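Ketoacyl_synth_N domain-containing protein (Photorhabdus luminescens subsp. laumondii, PDB 6SMO) probably takes part in polyketide or fatty-acid chain building as a beta-ketoacyl synthase-like protein of the thiolase superfamily, paired with a second ketosynthase-type chain. Local coordinates at residues Val248-Ala252 with Gln360-Cys364; Asp280-Glu286 with Gln355-Asn359. All coordinates share one frame; numbering follows the deposited sequence.

Contact 1 of 2, residues Val248-Ala252 with Gln360-Cys364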
loop_
_atom_site.group_PDB
_atom_site.type_symbol
_atom_site.label_atom_id
_atom_site.label_comp_id
_atom_site.label_asym_id
_atom_site.label_seq_id
_atom_site.Cartn_x
_atom_site.Cartn_y
_atom_site.Cartn_z
ATOM N N VAL C 248 16.297 6.320 11.751
ATOM C CA VAL C 248 17.158 5.132 11.472
ATOM C C VAL C 248 16.264 4.008 10.936
ATOM O O VAL C 248 15.215 3.747 11.556
ATOM C CB VAL C 248 17.925 4.706 12.739
ATOM C CG1 VAL C 248 18.511 3.307 12.629
ATOM C CG2 VAL C 248 19.011 5.710 13.095
ATOM N N ASP C 249 16.666 3.381 9.825
ATOM C CA ASP C 249 15.924 2.276 9.160
ATOM C C ASP C 249 16.933 1.322 8.510
ATOM O O ASP C 249 17.366 1.603 7.375
ATOM C CB ASP C 249 14.916 2.823 8.144
ATOM C CG ASP C 249 13.954 1.784 7.588
ATOM O OD1 ASP C 249 13.856 0.691 8.183
ATOM O OD2 ASP C 249 13.306 2.079 6.565
ATOM N N TYR C 250 17.292 0.245 9.216
ATOM C CA TYR C 250 18.270 -0.785 8.772
ATOM C C TYR C 250 17.694 -2.183 9.019
ATOM O O TYR C 250 16.602 -2.301 9.611
ATOM C CB TYR C 250 19.610 -0.589 9.485
ATOM C CG TYR C 250 20.366 0.642 9.057
ATOM C CD1 TYR C 250 21.231 0.618 7.975
ATOM C CD2 TYR C 250 20.208 1.843 9.730
ATOM C CE1 TYR C 250 21.923 1.751 7.575
ATOM C CE2 TYR C 250 20.891 2.985 9.345
ATOM C CZ TYR C 250 21.752 2.940 8.264
ATOM O OH TYR C 250 22.427 4.061 7.880
ATOM N N PHE C 251 18.418 -3.206 8.556
ATOM C CA PHE C 251 18.059 -4.644 8.661
ATOM C C PHE C 251 19.281 -5.441 9.129
ATOM O O PHE C 251 20.421 -4.993 8.895
ATOM C CB PHE C 251 17.539 -5.159 7.316
ATOM C CG PHE C 251 16.803 -6.473 7.393
ATOM C CD1 PHE C 251 15.470 -6.516 7.774
ATOM C CD2 PHE C 251 17.441 -7.665 7.089
ATOM C CE1 PHE C 251 14.792 -7.724 7.847
ATOM C CE2 PHE C 251 16.762 -8.872 7.164
ATOM C CZ PHE C 251 15.439 -8.899 7.543
ATOM N N ALA C 252 19.037 -6.584 9.777
ATOM C CA ALA C 252 20.061 -7.520 10.297
ATOM C C ALA C 252 19.702 -8.944 9.877
ATOM O O ALA C 252 18.845 -9.571 10.496
ATOM C CB ALA C 252 20.154 -7.390 11.798
ATOM N N GLN C 360 11.771 -10.739 11.731
ATOM C CA GLN C 360 12.627 -11.097 10.565
ATOM C C GLN C 360 14.007 -10.440 10.700
ATOM O O GLN C 360 14.972 -10.987 10.125
ATOM C CB GLN C 360 11.943 -10.700 9.256
ATOM C CG GLN C 360 10.724 -11.553 8.926
ATOM C CD GLN C 360 11.095 -12.969 8.562
ATOM O OE1 GLN C 360 10.767 -13.918 9.272
ATOM N NE2 GLN C 360 11.795 -13.123 7.450
ATOM N N GLY C 361 14.095 -9.308 11.411
ATOM C CA GLY C 361 15.370 -8.706 11.852
ATOM C C GLY C 361 15.575 -7.279 11.367
ATOM O O GLY C 361 16.715 -6.958 10.980
ATOM N N HIS C 362 14.535 -6.439 11.409
ATOM C CA HIS C 362 14.624 -4.977 11.135
ATOM C C HIS C 362 15.325 -4.285 12.309
ATOM O O HIS C 362 15.438 -4.910 13.376
ATOM C CB HIS C 362 13.237 -4.365 10.887
ATOM C CG HIS C 362 12.712 -4.583 9.510
ATOM N ND1 HIS C 362 12.035 -5.733 9.151
ATOM C CD2 HIS C 362 12.750 -3.806 8.407
ATOM C CE1 HIS C 362 11.686 -5.657 7.883
ATOM N NE2 HIS C 362 12.114 -4.485 7.404
ATOM N N VAL C 363 15.798 -3.053 12.099
ATOM C CA VAL C 363 16.281 -2.128 13.169
ATOM C C VAL C 363 15.840 -0.710 12.792
ATOM O O VAL C 363 16.464 -0.117 11.888
ATOM C CB VAL C 363 17.809 -2.206 13.374
ATOM C CG1 VAL C 363 18.300 -1.154 14.358
ATOM C CG2 VAL C 363 18.258 -3.590 13.816
ATOM N N CYS C 364 14.798 -0.202 13.455
ATOM C CA CYS C 364 14.207 1.143 13.228
ATOM C C CYS C 364 14.258 1.953 14.527
ATOM O O CYS C 364 14.036 1.363 15.602
ATOM C CB CYS C 364 12.774 1.026 12.726
ATOM S SG CYS C 364 12.640 0.147 11.146
#
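Val248 O takes a CA-H...O contact from Cys364 CA, where strands 248-251 and 362-364 run antiparallel, their axes approaching to 4.5 Å. Asp249 faces Cys364 in a non-hydrogen-bonded pair. Its CG lies anti to the backbone N (chi1 -170°), which brings OD1 to 3.2 Å from Cys364 SG. The carboxylate is held mainly elsewhere, by Tyr168 and Gln164 and by Ser183 of the PKS_KS domain-containing protein chain.

Tyr250 and Val363 form the hydrogen-bonded pair. Tyr250 N gives a nearly straight bond to Val363 O (2.8 Å, 168° at the hydrogen). Val363 N returns one to Tyr250 O at 2.7 Å, from above the carbonyl plane. The Tyr250 ring leads away from Val363 and stacks on Tyr264.

Phe251 buries more surface in this contact than any other residue. Its ring meets His362 edge to face, with planes at 89° and centroids 4.9 Å apart. CD1 stands over the centre of the imidazole. One face of the phenyl ring takes Gly361 O, 3.5 Å from CD1. His362 ND1 bonds to Ser358 OG, and NE2 bonds to Val184 O of the partner chain; together they fix the imidazole for the phenyl edge. Ala252 N closes the pairing with a 2.6 Å bond to Gly361 O. At its positive phi, a side chain on Gly361 would press on Gln360 O.

The pair belongs to the mixed sheet of a thiolase-type fold and lies at the interface with the PKS_KS chain, which touches Asp249, Tyr250, Phe251 and His362 at the strand end. Helix 255-261 packs against Tyr250, Ala252 and Val363; helix 161-175 meets Asp249.

Contact 2 of 2, residues Asp280-Glu286 with Gln355-Asn359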
loop_
_atom_site.group_PDB
_atom_site.type_symbol
_atom_site.label_atom_id
_atom_site.label_comp_id
_atom_site.label_asym_id
_atom_site.label_seq_id
_atom_site.Cartn_x
_atom_site.Cartn_y
_atom_site.Cartn_z
ATOM N N ASP C 280 12.142 -1.410 22.520
ATOM C CA ASP C 280 11.129 -2.247 21.819
ATOM C C ASP C 280 10.308 -3.013 22.865
ATOM O O ASP C 280 9.068 -2.897 22.839
ATOM C CB ASP C 280 11.804 -3.189 20.816
ATOM C CG ASP C 280 10.842 -4.039 20.003
ATOM O OD1 ASP C 280 9.833 -3.488 19.524
ATOM O OD2 ASP C 280 11.111 -5.247 19.852
ATOM N N GLY C 281 10.984 -3.764 23.740
ATOM C CA GLY C 281 10.387 -4.430 24.913
ATOM C C GLY C 281 9.639 -5.706 24.560
ATOM O O GLY C 281 8.844 -6.163 25.405
ATOM N N ILE C 282 9.880 -6.267 23.370
ATOM C CA ILE C 282 9.261 -7.543 22.895
ATOM C C ILE C 282 10.146 -8.714 23.340
ATOM O O ILE C 282 9.606 -9.662 23.945
ATOM C CB ILE C 282 9.056 -7.534 21.366
ATOM C CG1 ILE C 282 8.168 -6.374 20.905
ATOM C CG2 ILE C 282 8.525 -8.876 20.878
ATOM C CD1 ILE C 282 6.733 -6.449 21.385
ATOM N N TYR C 283 11.449 -8.640 23.048
ATOM C CA TYR C 283 12.427 -9.752 23.190
ATOM C C TYR C 283 13.302 -9.537 24.432
ATOM O O TYR C 283 13.520 -8.377 24.837
ATOM C CB TYR C 283 13.255 -9.884 21.910
ATOM C CG TYR C 283 12.424 -10.099 20.669
ATOM C CD1 TYR C 283 11.988 -11.365 20.310
ATOM C CD2 TYR C 283 12.049 -9.035 19.865
ATOM C CE1 TYR C 283 11.214 -11.570 19.179
ATOM C CE2 TYR C 283 11.276 -9.220 18.730
ATOM C CZ TYR C 283 10.857 -10.494 18.385
ATOM O OH TYR C 283 10.096 -10.685 17.269
ATOM N N ASP C 284 13.798 -10.643 24.998
ATOM C CA ASP C 284 14.516 -10.704 26.300
ATOM C C ASP C 284 15.916 -10.088 26.173
ATOM O O ASP C 284 16.319 -9.352 27.095
ATOM C CB ASP C 284 14.629 -12.148 26.802
ATOM C CG ASP C 284 13.297 -12.813 27.103
ATOM O OD1 ASP C 284 12.263 -12.307 26.624
ATOM O OD2 ASP C 284 13.304 -13.839 27.813
ATOM N N ASP C 285 16.622 -10.379 25.075
ATOM C CA ASP C 285 18.080 -10.120 24.914
ATOM C C ASP C 285 18.354 -8.651 24.561
ATOM O O ASP C 285 19.541 -8.274 24.568
ATOM C CB ASP C 285 18.684 -11.047 23.855
ATOM C CG ASP C 285 18.612 -12.523 24.207
ATOM O OD1 ASP C 285 18.651 -12.844 25.413
ATOM O OD2 ASP C 285 18.515 -13.343 23.272
ATOM N N GLU C 286 17.315 -7.858 24.271
ATOM C CA GLU C 286 17.429 -6.445 23.810
ATOM C C GLU C 286 18.336 -5.641 24.751
ATOM O O GLU C 286 19.278 -5.001 24.244
ATOM C CB GLU C 286 16.050 -5.786 23.727
ATOM C CG GLU C 286 16.104 -4.319 23.328
ATOM C CD GLU C 286 14.758 -3.685 23.027
ATOM O OE1 GLU C 286 13.732 -4.213 23.502
ATOM O OE2 GLU C 286 14.739 -2.660 22.315
ATOM N N GLN C 355 13.274 3.068 19.955
ATOM C CA GLN C 355 13.759 1.952 19.099
ATOM C C GLN C 355 12.665 0.886 18.985
ATOM O O GLN C 355 11.982 0.621 19.996
ATOM C CB GLN C 355 15.040 1.342 19.669
ATOM C CG GLN C 355 15.772 0.443 18.681
ATOM C CD GLN C 355 17.012 -0.183 19.267
ATOM O OE1 GLN C 355 18.118 -0.010 18.759
ATOM N NE2 GLN C 355 16.838 -0.922 20.351
ATOM N N ARG C 356 12.513 0.314 17.787
ATOM C CA ARG C 356 11.663 -0.873 17.504
ATOM C C ARG C 356 12.389 -1.766 16.494
ATOM O O ARG C 356 13.206 -1.237 15.717
ATOM C CB ARG C 356 10.294 -0.451 16.961
ATOM C CG ARG C 356 9.239 -0.215 18.032
ATOM C CD ARG C 356 7.957 -0.962 17.723
ATOM N NE ARG C 356 8.137 -2.405 17.837
ATOM C CZ ARG C 356 7.266 -3.325 17.425
ATOM N NH1 ARG C 356 7.541 -4.608 17.586
ATOM N NH2 ARG C 356 6.130 -2.968 16.849
ATOM N N PHE C 357 12.105 -3.070 16.514
ATOM C CA PHE C 357 12.612 -4.042 15.510
ATOM C C PHE C 357 11.642 -5.219 15.376
ATOM O O PHE C 357 10.857 -5.484 16.309
ATOM C CB PHE C 357 14.040 -4.487 15.840
ATOM C CG PHE C 357 14.359 -4.737 17.292
ATOM C CD1 PHE C 357 14.031 -5.943 17.894
ATOM C CD2 PHE C 357 15.045 -3.792 18.041
ATOM C CE1 PHE C 357 14.351 -6.182 19.222
ATOM C CE2 PHE C 357 15.363 -4.033 19.368
ATOM C CZ PHE C 357 15.015 -5.228 19.956
ATOM N N SER C 358 11.708 -5.894 14.225
ATOM C CA SER C 358 10.765 -6.951 13.778
ATOM C C SER C 358 11.324 -8.339 14.107
ATOM O O SER C 358 12.472 -8.422 14.588
ATOM C CB SER C 358 10.484 -6.820 12.305
ATOM O OG SER C 358 11.621 -7.197 11.542
ATOM N N ASN C 359 10.531 -9.380 13.839
ATOM C CA ASN C 359 10.899 -10.808 14.026
ATOM C C ASN C 359 11.940 -11.207 12.973
ATOM O O ASN C 359 12.883 -11.940 13.329
ATOM C CB ASN C 359 9.666 -11.713 13.953
ATOM C CG ASN C 359 9.941 -13.125 14.424
ATOM O OD1 ASN C 359 10.040 -13.377 15.622
ATOM N ND2 ASN C 359 10.052 -14.055 13.488
#
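Asp280 lies over one face of the Phe357 ring, and these two residues bury the most surface in this contact, with Tyr283 close behind. Asp280 CB makes a CH-pi contact with the ring, 4.0 Å from the centroid and 18° off the ring normal. OD2 sits over the same face toward the rim, 3.4 Å from Phe357 CE1. Phe357 CG lies between its backbone N and carbonyl carbon (chi1 40°), a crowded position that turns the ring toward the 280-286 loop.

Asp280 also makes the salt bridge. Its OD1 accepts Arg356 NE at 2.6 Å, met nearly along the C-O axis. A second bond from NH1 to the same oxygen is weak. The carboxylate and guanidinium planes are only 15° apart, so the two groups nearly share a plane, with OD1 at the guanidinium edge. The arginine chain bends at chi2 and chi3 to get there.

Tyr283 CD2 packs at the edge of the Phe357 ring. Tyr283 OH bonds to Asn359 OD1 at 3.2 Å, in the carbonyl plane and on a lone pair. The hydroxyl has a second, weak partner in Lys213.

Glu286, the first residue of helix 286-296, ties the loop back on itself. Its OE1 and OE2 accept the backbone N of Gly281 and of Asp280, each through the syn lone pair. Its extended chain runs past the Phe357 rim, and OE2 has a weak bond from Gln355 NE2. The carboxylate would probably be favoured as an anion by these N-H groups.

The loop joins strand 275-278 to helix 286-296, which leads on to parallel strand 302-304 in a beta-alpha-beta unit. The other segment leaves the end of strand 351-356, parallel to 275-278. Phe210 stacks on Phe357, and Gln214 bonds to the loop.

The two contacts lie about 11 Å apart, centre to centre, on the same side of the chain's centre. Contact 2 is nested along the chain within the loop that contact 1 closes. Both use neighbouring strands of one mixed sheet: 351-356 leads through a short turn into 362-369, and the two run antiparallel. Cys364 O and Arg356 N, 2.9 Å apart, probably bond between them. Segment 248-252 extends the sheet on the other side of 362-369, and the 280-286 loop follows strand 275-278. Contact 1 touches the partner chain, whereas contact 2 stays within its own. The 351-356 and 362-369 pair lies between the interface-facing contact 1 and the loop before helix 286-296.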